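Local coordinates for protein TRAP dicarboxylate transporter, DctP subunit (Anaerococcus prevoti, PDB 4N91) that binds D-glucuronate as either the alpha or the beta anomer and probably serves as the extracellular solute-binding protein of a TRAP transporter, at residues N110-F115 with D305-L310. Residues are numbered along the deposited sequence; the frame is centred on the assembly and turned at random.
Sequences NLPYLF and DAVAPL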
ATOM      1  N   ASN A 110       4.242  -8.286  -2.039  1.00 15.93           N
ATOM      2  CA  ASN A 110       3.943  -8.467  -0.608  1.00 20.86           C
ATOM      3  C   ASN A 110       4.993  -9.285   0.135  1.00 21.17           C
ATOM      4  O   ASN A 110       4.891  -9.473   1.349  1.00 19.70           O
ATOM      5  CB  ASN A 110       2.572  -9.116  -0.431  1.00 21.38           C
ATOM      6  CG  ASN A 110       1.460  -8.229  -0.942  1.00 18.73           C
ATOM      7  OD1 ASN A 110       1.601  -7.004  -0.937  1.00 20.97           O
ATOM      8  ND2 ASN A 110       0.383  -8.832  -1.432  1.00 18.90           N
ATOM      9  N   LEU A 111       6.018  -9.749  -0.573  1.00 17.95           N
ATOM     10  CA  LEU A 111       7.067 -10.541   0.060  1.00 19.59           C
ATOM     11  C   LEU A 111       7.864  -9.677   1.037  1.00 22.55           C
ATOM     12  O   LEU A 111       8.265  -8.581   0.697  1.00 17.93           O
ATOM     13  CB  LEU A 111       8.014 -11.120  -0.995  1.00 19.85           C
ATOM     14  CG  LEU A 111       7.392 -12.140  -1.954  1.00 22.45           C
ATOM     15  CD1 LEU A 111       8.403 -12.566  -3.025  1.00 25.49           C
ATOM     16  CD2 LEU A 111       6.893 -13.336  -1.168  1.00 27.05           C
ATOM     17  N   PRO A 112       8.110 -10.179   2.250  1.00 19.79           N
ATOM     18  CA  PRO A 112       8.942  -9.450   3.205  1.00 21.43           C
ATOM     19  C   PRO A 112      10.404  -9.393   2.779  1.00 17.58           C
ATOM     20  O   PRO A 112      10.925 -10.349   2.168  1.00 19.44           O
ATOM     21  CB  PRO A 112       8.821 -10.276   4.490  1.00 23.63           C
ATOM     22  CG  PRO A 112       7.687 -11.210   4.265  1.00 29.29           C
ATOM     23  CD  PRO A 112       7.600 -11.440   2.809  1.00 23.05           C
ATOM     24  N   TYR A 113      11.036  -8.263   3.084  1.00 16.54           N
ATOM     25  CA  TYR A 113      12.453  -8.061   2.835  1.00 20.55           C
ATOM     26  C   TYR A 113      12.806  -8.389   1.400  1.00 22.22           C
ATOM     27  O   TYR A 113      13.804  -9.054   1.116  1.00 21.50           O
ATOM     28  CB  TYR A 113      13.269  -8.873   3.833  1.00 20.92           C
ATOM     29  CG  TYR A 113      13.004  -8.413   5.236  1.00 18.45           C
ATOM     30  CD1 TYR A 113      13.433  -7.166   5.661  1.00 20.70           C
ATOM     31  CD2 TYR A 113      12.287  -9.191   6.128  1.00 15.80           C
ATOM     32  CE1 TYR A 113      13.179  -6.723   6.941  1.00 19.56           C
ATOM     33  CE2 TYR A 113      12.031  -8.764   7.404  1.00 18.16           C
ATOM     34  CZ  TYR A 113      12.468  -7.522   7.806  1.00 18.96           C
ATOM     35  OH  TYR A 113      12.193  -7.072   9.086  1.00 19.73           O
ATOM     36  N   LEU A 114      11.979  -7.879   0.501  1.00 18.89           N
ATOM     37  CA  LEU A 114      12.127  -8.139  -0.915  1.00 23.20           C
ATOM     38  C   LEU A 114      13.070  -7.131  -1.530  1.00 23.85           C
ATOM     39  O   LEU A 114      13.946  -7.495  -2.320  1.00 23.88           O
ATOM     40  CB  LEU A 114      10.762  -8.078  -1.602  1.00 19.68           C
ATOM     41  CG  LEU A 114      10.785  -8.158  -3.118  1.00 19.78           C
ATOM     42  CD1 LEU A 114      11.326  -9.519  -3.545  1.00 23.36           C
ATOM     43  CD2 LEU A 114       9.384  -7.912  -3.656  1.00 22.27           C
ATOM     44  N   PHE A 115      12.920  -5.860  -1.166  1.00 20.54           N
ATOM     45  CA  PHE A 115      13.734  -4.819  -1.792  1.00 21.49           C
ATOM     46  C   PHE A 115      14.924  -4.390  -0.946  1.00 21.96           C
ATOM     47  O   PHE A 115      14.814  -4.209   0.273  1.00 23.66           O
ATOM     48  CB  PHE A 115      12.871  -3.601  -2.088  1.00 21.90           C
ATOM     49  CG  PHE A 115      11.689  -3.904  -2.962  1.00 20.82           C
ATOM     50  CD1 PHE A 115      11.880  -4.224  -4.300  1.00 25.88           C
ATOM     51  CD2 PHE A 115      10.415  -3.849  -2.459  1.00 21.93           C
ATOM     52  CE1 PHE A 115      10.794  -4.502  -5.112  1.00 24.24           C
ATOM     53  CE2 PHE A 115       9.324  -4.117  -3.262  1.00 24.80           C
ATOM     54  CZ  PHE A 115       9.522  -4.449  -4.600  1.00 24.89           C
ATOM     55  N   ASP A 305      15.350 -13.568   9.122  1.00 21.46           N
ATOM     56  CA  ASP A 305      15.506 -15.013   9.230  1.00 24.10           C
ATOM     57  C   ASP A 305      14.190 -15.692   9.630  1.00 22.04           C
ATOM     58  O   ASP A 305      13.865 -16.781   9.124  1.00 23.31           O
ATOM     59  CB  ASP A 305      16.615 -15.343  10.239  1.00 27.25           C
ATOM     60  CG  ASP A 305      18.010 -14.955   9.731  1.00 32.72           C
ATOM     61  OD1 ASP A 305      18.177 -14.717   8.519  1.00 34.24           O
ATOM     62  OD2 ASP A 305      18.942 -14.888  10.549  1.00 35.14           O
ATOM     63  N   ALA A 306      13.409 -15.046  10.496  1.00 21.83           N
ATOM     64  CA  ALA A 306      12.144 -15.617  10.955  1.00 21.23           C
ATOM     65  C   ALA A 306      11.140 -15.746   9.822  1.00 22.44           C
ATOM     66  O   ALA A 306      10.356 -16.693   9.791  1.00 23.71           O
ATOM     67  CB  ALA A 306      11.531 -14.779  12.066  1.00 20.33           C
ATOM     68  N   VAL A 307      11.109 -14.766   8.923  1.00 20.90           N
ATOM     69  CA  VAL A 307      10.099 -14.766   7.867  1.00 20.89           C
ATOM     70  C   VAL A 307      10.586 -15.278   6.512  1.00 22.37           C
ATOM     71  O   VAL A 307       9.785 -15.369   5.568  1.00 22.31           O
ATOM     72  CB  VAL A 307       9.429 -13.381   7.693  1.00 21.03           C
ATOM     73  CG1 VAL A 307       8.878 -12.897   9.025  1.00 22.28           C
ATOM     74  CG2 VAL A 307      10.410 -12.350   7.102  1.00 23.08           C
ATOM     75  N   ALA A 308      11.868 -15.650   6.419  1.00 23.43           N
ATOM     76  CA  ALA A 308      12.429 -16.185   5.174  1.00 27.11           C
ATOM     77  C   ALA A 308      11.613 -17.342   4.573  1.00 25.96           C
ATOM     78  O   ALA A 308      11.432 -17.409   3.350  1.00 25.28           O
ATOM     79  CB  ALA A 308      13.877 -16.608   5.391  1.00 26.45           C
ATOM     80  N   PRO A 309      11.100 -18.252   5.419  1.00 24.77           N
ATOM     81  CA  PRO A 309      10.304 -19.345   4.844  1.00 25.61           C
ATOM     82  C   PRO A 309       9.106 -18.877   4.030  1.00 27.21           C
ATOM     83  O   PRO A 309       8.671 -19.575   3.127  1.00 24.74           O
ATOM     84  CB  PRO A 309       9.834 -20.123   6.072  1.00 25.41           C
ATOM     85  CG  PRO A 309      10.867 -19.856   7.098  1.00 26.76           C
ATOM     86  CD  PRO A 309      11.275 -18.418   6.872  1.00 23.85           C
ATOM     87  N   LEU A 310       8.572 -17.705   4.334  1.00 24.97           N
ATOM     88  CA  LEU A 310       7.431 -17.204   3.591  1.00 20.41           C
ATOM     89  C   LEU A 310       7.760 -16.991   2.119  1.00 20.39           C
ATOM     90  O   LEU A 310       6.982 -17.350   1.239  1.00 22.10           O
ATOM     91  CB  LEU A 310       6.949 -15.893   4.206  1.00 19.40           C
ATOM     92  CG  LEU A 310       5.696 -15.277   3.605  1.00 21.46           C
ATOM     93  CD1 LEU A 310       4.619 -16.288   3.507  1.00 26.38           C
ATOM     94  CD2 LEU A 310       5.239 -14.102   4.489  1.00 22.93           C
TER
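Val307 CG2 is the bump that fits into the angle between Pro112 and Tyr113. It nests against both at once, 3.7 Å from Pro112 CB and 3.8 Å from Tyr113 CD2, so one methyl touches two neighbouring residues of the loop. On the tyrosine it comes to the edge of the ring, near its plane, at the CD2–CE2 side. The torsion explains which branch does this: with CG1 anti to the carbonyl carbon (chi1 -54°), CG2 falls between the backbone N and that carbon, facing the loop.

One turn further along, Leu310 supplies the second bump. Its CD2 lies 3.8 Å from Pro112 CG and almost as close to CD, the two side chains crossing at about a right angle. CG stands anti to the backbone N (chi1 -176°), and from there CD2 meets the far end of the pyrrolidine. The proline ring in turn fits the shallow notch between Val307 and Leu310, with CB on the valine and CG and CD on the leucine.

This is a wholly apolar dock of the loop between helices 96-99 and 118-125 onto helix 301-317, in the two-lobed, periplasmic-binding-protein-like fold of the DctP family. Helix 180-188 packs against the same helix residues: Met185 touches Val307, while Thr181, Arg184 and Leu188 touch Leu310. The helix is kinked here: Pro309 has no N-H to give, and Leu310 N bonds three residues back, to Val307 O at 2.9 Å, instead of reaching the previous turn.

Beyond the valine, the tyrosine ring also touches Phe303 and Val304, and its hydroxyl is anchored by a hydrogen bond with Asp235 O. Its side chain lies about 9 Å from that of Arg154, which binds glucuronate.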